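Local coordinates for protein diguanylate cyclase/phosphodiesterase (Caldicellulosiruptor saccharolyticus, PDB 3MTK) that probably takes part in cyclic di-GMP turnover, with phosphodiesterase activity assigned to the whole multidomain protein, of which this chain is the GGDEF domain, at residues A[36-42]-A[124-130]; A[97-102]-A[159-163]. All blocks are in the same frame, centred on the assembly; numbering follows the deposited sequence.

Contact 1. Residues A[36-42]-A[124-130]; sequences DTYLIFL and NIGAAQI
The ring of Tyr38 overlaps the bent chain of Gln129, with ring and amide planes 49° apart; Tyr38 CD2 lies 3.6 Å from Gln129 CA. Beyond the ring, Gln129 NE2 donates to the anti lone pair of Asp36 OD1 at 3.0 Å, although this aspartate is poorly ordered. The tyrosine hydroxyl also shares a weak hydrogen bond with Lys163 NZ. With an alanine here in place of Tyr38, the Gln129 chain would probably lose the ring it lies against, and Lys163 its weak bond to the hydroxyl. Further along the same face, the beta-branched Ile40 and Ile125 press methyl to methyl, CG2 to CG2 at a tight 3.5 Å. In Ile125, CG1 is anti to the carbonyl carbon (chi1 -74°) and lies alongside Leu42, 3.6 Å from its CG. Small Ala127 brings CB to 3.8 Å from Ile40 CG1. On the other face, small Ala128 stands beside Leu39, and Gly126, having no side chain, sets nothing beside Phe41; Leu39 N meets Ala128 O at 2.9 Å. Helices 97-108 and 137-154 cover the two faces, an arrangement characteristic of the central antiparallel strand pair in the alpha/beta sandwich of GGDEF domains.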
loop_
_atom_site.group_PDB
_atom_site.type_symbol
_atom_site.label_atom_id
_atom_site.label_comp_id
_atom_site.label_asym_id
_atom_site.label_seq_id
_atom_site.Cartn_x
_atom_site.Cartn_y
_atom_site.Cartn_z
ATOM N N ASP A 36 16.608 -5.568 -6.284
ATOM C CA ASP A 36 15.662 -5.949 -5.255
ATOM C C ASP A 36 14.738 -4.781 -4.926
ATOM O O ASP A 36 14.817 -4.162 -3.858
ATOM C CB ASP A 36 16.407 -6.433 -4.020
ATOM C CG ASP A 36 17.184 -7.708 -4.291
ATOM O OD1 ASP A 36 16.658 -8.566 -5.033
ATOM O OD2 ASP A 36 18.307 -7.865 -3.766
ATOM N N THR A 37 13.878 -4.479 -5.891
ATOM C CA THR A 37 12.899 -3.416 -5.781
ATOM C C THR A 37 11.588 -4.176 -5.704
ATOM O O THR A 37 11.378 -5.123 -6.460
ATOM C CB THR A 37 12.901 -2.543 -7.037
ATOM O OG1 THR A 37 14.244 -2.151 -7.336
ATOM C CG2 THR A 37 12.058 -1.309 -6.818
ATOM N N TYR A 38 10.706 -3.774 -4.802
ATOM C CA TYR A 38 9.449 -4.486 -4.663
ATOM C C TYR A 38 8.187 -3.649 -4.786
ATOM O O TYR A 38 8.175 -2.456 -4.486
ATOM C CB TYR A 38 9.398 -5.209 -3.312
ATOM C CG TYR A 38 10.503 -6.209 -3.078
ATOM C CD1 TYR A 38 11.807 -5.791 -2.808
ATOM C CD2 TYR A 38 10.246 -7.578 -3.129
ATOM C CE1 TYR A 38 12.827 -6.713 -2.598
ATOM C CE2 TYR A 38 11.260 -8.507 -2.918
ATOM C CZ TYR A 38 12.545 -8.067 -2.655
ATOM O OH TYR A 38 13.545 -8.985 -2.446
ATOM N N LEU A 39 7.122 -4.300 -5.237
ATOM C CA LEU A 39 5.816 -3.672 -5.333
ATOM C C LEU A 39 5.121 -4.222 -4.092
ATOM O O LEU A 39 5.179 -5.429 -3.835
ATOM C CB LEU A 39 5.064 -4.135 -6.579
ATOM C CG LEU A 39 3.643 -3.569 -6.701
ATOM C CD1 LEU A 39 3.697 -2.055 -6.757
ATOM C CD2 LEU A 39 2.969 -4.121 -7.939
ATOM N N ILE A 40 4.491 -3.348 -3.317
ATOM C CA ILE A 40 3.799 -3.768 -2.107
ATOM C C ILE A 40 2.377 -3.236 -2.083
ATOM O O ILE A 40 2.133 -2.058 -2.378
ATOM C CB ILE A 40 4.533 -3.266 -0.841
ATOM C CG1 ILE A 40 5.974 -3.766 -0.852
ATOM C CG2 ILE A 40 3.846 -3.790 0.410
ATOM C CD1 ILE A 40 6.866 -3.026 0.104
ATOM N N PHE A 41 1.450 -4.120 -1.735
ATOM C CA PHE A 41 0.035 -3.794 -1.643
ATOM C C PHE A 41 -0.403 -3.835 -0.175
ATOM O O PHE A 41 -0.268 -4.862 0.492
ATOM C CB PHE A 41 -0.786 -4.810 -2.454
ATOM C CG PHE A 41 -1.014 -4.423 -3.895
ATOM C CD1 PHE A 41 -0.366 -3.329 -4.462
ATOM C CD2 PHE A 41 -1.873 -5.170 -4.693
ATOM C CE1 PHE A 41 -0.566 -2.985 -5.809
ATOM C CE2 PHE A 41 -2.085 -4.837 -6.046
ATOM C CZ PHE A 41 -1.426 -3.739 -6.604
ATOM N N LEU A 42 -0.903 -2.717 0.337
ATOM C CA LEU A 42 -1.372 -2.685 1.719
ATOM C C LEU A 42 -2.873 -2.467 1.725
ATOM O O LEU A 42 -3.389 -1.530 1.092
ATOM C CB LEU A 42 -0.735 -1.555 2.533
ATOM C CG LEU A 42 0.746 -1.493 2.869
ATOM C CD1 LEU A 42 1.540 -0.930 1.677
ATOM C CD2 LEU A 42 0.917 -0.580 4.066
ATOM N N ASN A 124 -3.163 -5.775 5.999
ATOM C CA ASN A 124 -2.635 -6.981 5.388
ATOM C C ASN A 124 -1.753 -6.474 4.263
ATOM O O ASN A 124 -2.027 -5.420 3.665
ATOM C CB ASN A 124 -3.742 -7.893 4.877
ATOM C CG ASN A 124 -4.107 -8.969 5.896
ATOM O OD1 ASN A 124 -3.294 -9.861 6.200
ATOM N ND2 ASN A 124 -5.315 -8.881 6.444
ATOM N N ILE A 125 -0.674 -7.200 3.997
ATOM C CA ILE A 125 0.266 -6.778 2.981
ATOM C C ILE A 125 0.668 -7.865 2.003
ATOM O O ILE A 125 1.015 -8.977 2.398
ATOM C CB ILE A 125 1.531 -6.197 3.646
ATOM C CG1 ILE A 125 1.213 -4.811 4.206
ATOM C CG2 ILE A 125 2.673 -6.132 2.658
ATOM C CD1 ILE A 125 2.376 -4.163 4.964
ATOM N N GLY A 126 0.604 -7.523 0.721
ATOM C CA GLY A 126 0.995 -8.442 -0.326
ATOM C C GLY A 126 2.132 -7.757 -1.059
ATOM O O GLY A 126 2.011 -6.584 -1.431
ATOM N N ALA A 127 3.240 -8.459 -1.260
ATOM C CA ALA A 127 4.382 -7.851 -1.946
ATOM C C ALA A 127 4.942 -8.732 -3.059
ATOM O O ALA A 127 4.784 -9.953 -3.038
ATOM C CB ALA A 127 5.477 -7.525 -0.932
ATOM N N ALA A 128 5.602 -8.111 -4.031
ATOM C CA ALA A 128 6.171 -8.872 -5.137
ATOM C C ALA A 128 7.448 -8.255 -5.723
ATOM O O ALA A 128 7.522 -7.048 -5.961
ATOM C CB ALA A 128 5.126 -9.044 -6.227
ATOM N N GLN A 129 8.448 -9.104 -5.939
ATOM C CA GLN A 129 9.729 -8.704 -6.514
ATOM C C GLN A 129 9.495 -8.145 -7.916
ATOM O O GLN A 129 9.040 -8.871 -8.803
ATOM C CB GLN A 129 10.642 -9.928 -6.617
ATOM C CG GLN A 129 12.051 -9.660 -7.134
ATOM C CD GLN A 129 13.048 -9.479 -6.012
ATOM O OE1 GLN A 129 13.143 -10.317 -5.111
ATOM N NE2 GLN A 129 13.800 -8.385 -6.056
ATOM N N ILE A 130 9.789 -6.863 -8.117
ATOM C CA ILE A 130 9.618 -6.254 -9.433
ATOM C C ILE A 130 10.591 -6.897 -10.418
ATOM O O ILE A 130 11.784 -7.019 -10.139
ATOM C CB ILE A 130 9.909 -4.741 -9.413
ATOM C CG1 ILE A 130 8.761 -3.990 -8.737
ATOM C CG2 ILE A 130 10.135 -4.242 -10.839
ATOM C CD1 ILE A 130 8.928 -2.484 -8.742
#

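Contact 2. Residues A[97-102]-A[159-163]; sequences ISDFIE and YVIFK
Ile101 lays its CG2 methyl over one face of the Tyr159 ring, 3.8 Å from the centroid and 19° off the ring normal, a CH-pi contact offset toward the rim. Its other branch runs on to meet Ile161 tip to tip, CD1 to CD1 at a tight 3.5 Å. Ile97 reaches the same Ile161 CD1 with its CG2 at 3.9 Å, so this single methyl meets two isoleucines one helix turn apart; beta-branched Ile161 suits a strand facing an apolar helix side. At the polar margin, Tyr159 OH donates to Glu102 OE2 at 2.6 Å. The oxygen lies at the ring edge, yet the hydroxyl comes from above the carboxylate, 44° out of its plane. Tyrosine suits this border because its ring packs on Ile101 while its hydroxyl reaches the exposed glutamate. Its side chain leaves the strand on the helix side, and a chi1 of 67°, with CG between the backbone N and the carbonyl carbon, turns a ring face to Ile101. Ser98 adds CB, 3.8 Å from Tyr159 OH, while its own hydroxyl bonds to Asn96 just before the segment. Farther out, Ile97 and Ile101 also rest on strand 123-129, whereas Val160 and Phe162 turn to helix 137-154 across the sheet.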
loop_
_atom_site.group_PDB
_atom_site.type_symbol
_atom_site.label_atom_id
_atom_site.label_comp_id
_atom_site.label_asym_id
_atom_site.label_seq_id
_atom_site.Cartn_x
_atom_site.Cartn_y
_atom_site.Cartn_z
ATOM N N ILE A 97 13.475 -6.616 2.464
ATOM C CA ILE A 97 12.113 -6.121 2.346
ATOM C C ILE A 97 11.148 -6.619 3.425
ATOM O O ILE A 97 10.190 -5.920 3.760
ATOM C CB ILE A 97 11.526 -6.437 0.947
ATOM C CG1 ILE A 97 10.154 -5.776 0.819
ATOM C CG2 ILE A 97 11.505 -7.948 0.706
ATOM C CD1 ILE A 97 9.266 -6.377 -0.219
ATOM N N SER A 98 11.390 -7.807 3.976
ATOM C CA SER A 98 10.509 -8.319 5.022
ATOM C C SER A 98 10.557 -7.383 6.231
ATOM O O SER A 98 9.521 -6.931 6.713
ATOM C CB SER A 98 10.919 -9.733 5.444
ATOM O OG SER A 98 12.153 -9.714 6.134
ATOM N N ASP A 99 11.760 -7.085 6.712
ATOM C CA ASP A 99 11.917 -6.197 7.859
ATOM C C ASP A 99 11.297 -4.839 7.553
ATOM O O ASP A 99 10.734 -4.191 8.434
ATOM C CB ASP A 99 13.401 -6.024 8.193
ATOM C CG ASP A 99 13.685 -4.739 8.955
ATOM O OD1 ASP A 99 13.199 -4.591 10.100
ATOM O OD2 ASP A 99 14.393 -3.870 8.401
ATOM N N PHE A 100 11.416 -4.415 6.299
ATOM C CA PHE A 100 10.864 -3.143 5.857
ATOM C C PHE A 100 9.355 -3.195 6.061
ATOM O O PHE A 100 8.744 -2.257 6.572
ATOM C CB PHE A 100 11.176 -2.929 4.375
ATOM C CG PHE A 100 10.555 -1.689 3.797
ATOM C CD1 PHE A 100 11.110 -0.435 4.036
ATOM C CD2 PHE A 100 9.391 -1.771 3.036
ATOM C CE1 PHE A 100 10.512 0.727 3.521
ATOM C CE2 PHE A 100 8.788 -0.622 2.521
ATOM C CZ PHE A 100 9.349 0.630 2.764
ATOM N N ILE A 101 8.771 -4.317 5.659
ATOM C CA ILE A 101 7.340 -4.544 5.767
ATOM C C ILE A 101 6.875 -4.543 7.214
ATOM O O ILE A 101 5.902 -3.879 7.563
ATOM C CB ILE A 101 6.968 -5.889 5.107
ATOM C CG1 ILE A 101 7.059 -5.751 3.582
ATOM C CG2 ILE A 101 5.584 -6.341 5.567
ATOM C CD1 ILE A 101 6.822 -7.045 2.816
ATOM N N GLU A 102 7.585 -5.288 8.055
ATOM C CA GLU A 102 7.244 -5.391 9.468
ATOM C C GLU A 102 7.415 -4.062 10.195
ATOM O O GLU A 102 6.565 -3.663 10.995
ATOM C CB GLU A 102 8.106 -6.463 10.129
ATOM C CG GLU A 102 8.245 -7.709 9.284
ATOM C CD GLU A 102 8.859 -8.855 10.044
ATOM O OE1 GLU A 102 9.863 -8.621 10.750
ATOM O OE2 GLU A 102 8.339 -9.990 9.933
ATOM N N TYR A 159 1.482 -10.790 6.218
ATOM C CA TYR A 159 1.961 -10.378 4.903
ATOM C C TYR A 159 2.593 -11.528 4.137
ATOM O O TYR A 159 3.109 -12.472 4.735
ATOM C CB TYR A 159 2.991 -9.253 5.035
ATOM C CG TYR A 159 4.284 -9.674 5.700
ATOM C CD1 TYR A 159 4.445 -9.580 7.086
ATOM C CD2 TYR A 159 5.355 -10.141 4.945
ATOM C CE1 TYR A 159 5.640 -9.938 7.698
ATOM C CE2 TYR A 159 6.558 -10.498 5.543
ATOM C CZ TYR A 159 6.697 -10.395 6.923
ATOM O OH TYR A 159 7.897 -10.734 7.518
ATOM N N VAL A 160 2.550 -11.434 2.812
ATOM C CA VAL A 160 3.132 -12.448 1.940
ATOM C C VAL A 160 3.945 -11.792 0.814
ATOM O O VAL A 160 3.496 -10.824 0.192
ATOM C CB VAL A 160 2.036 -13.344 1.304
ATOM C CG1 VAL A 160 2.681 -14.396 0.416
ATOM C CG2 VAL A 160 1.201 -14.010 2.390
ATOM N N ILE A 161 5.135 -12.331 0.552
ATOM C CA ILE A 161 6.010 -11.798 -0.496
ATOM C C ILE A 161 6.269 -12.837 -1.575
ATOM O O ILE A 161 6.796 -13.905 -1.283
ATOM C CB ILE A 161 7.366 -11.364 0.081
ATOM C CG1 ILE A 161 7.150 -10.388 1.243
ATOM C CG2 ILE A 161 8.206 -10.703 -1.009
ATOM C CD1 ILE A 161 8.429 -9.971 1.931
ATOM N N PHE A 162 5.899 -12.525 -2.817
ATOM C CA PHE A 162 6.104 -13.447 -3.935
ATOM C C PHE A 162 7.400 -13.196 -4.713
ATOM O O PHE A 162 7.669 -12.082 -5.162
ATOM C CB PHE A 162 4.927 -13.389 -4.915
ATOM C CG PHE A 162 3.706 -14.150 -4.463
ATOM C CD1 PHE A 162 3.803 -15.171 -3.518
ATOM C CD2 PHE A 162 2.455 -13.871 -5.020
ATOM C CE1 PHE A 162 2.674 -15.903 -3.139
ATOM C CE2 PHE A 162 1.315 -14.603 -4.648
ATOM C CZ PHE A 162 1.430 -15.618 -3.706
ATOM N N LYS A 163 8.194 -14.252 -4.869
ATOM C CA LYS A 163 9.461 -14.186 -5.596
ATOM C C LYS A 163 9.446 -15.193 -6.742
ATOM O O LYS A 163 8.870 -16.271 -6.616
ATOM C CB LYS A 163 10.626 -14.506 -4.659
ATOM C CG LYS A 163 11.013 -13.367 -3.735
ATOM C CD LYS A 163 12.093 -13.789 -2.751
ATOM C CE LYS A 163 12.722 -12.578 -2.081
ATOM N NZ LYS A 163 11.696 -11.675 -1.497
#

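The centres of contacts 1 and 2 lie about 7 Å apart, and both draw on one mixed sheet. Strand 123-129 is the shared element: it runs antiparallel to strand 37-44 on one flank and parallel to strand 159-163 on the other, with probable backbone hydrogen bonds linking Ala127 to Val160 and Phe162. Along the chain the segments alternate, 36-42, 97-102, 124-130 and 159-163, so residues far apart in sequence are interwoven. Contact 1 joins two strands within the sheet, whereas contact 2 brings helix 97-108 down on one face; Ile97 CD1 also packs against Tyr38. Together they join the middle of the sheet to helix 97-108, one of the helices covering it.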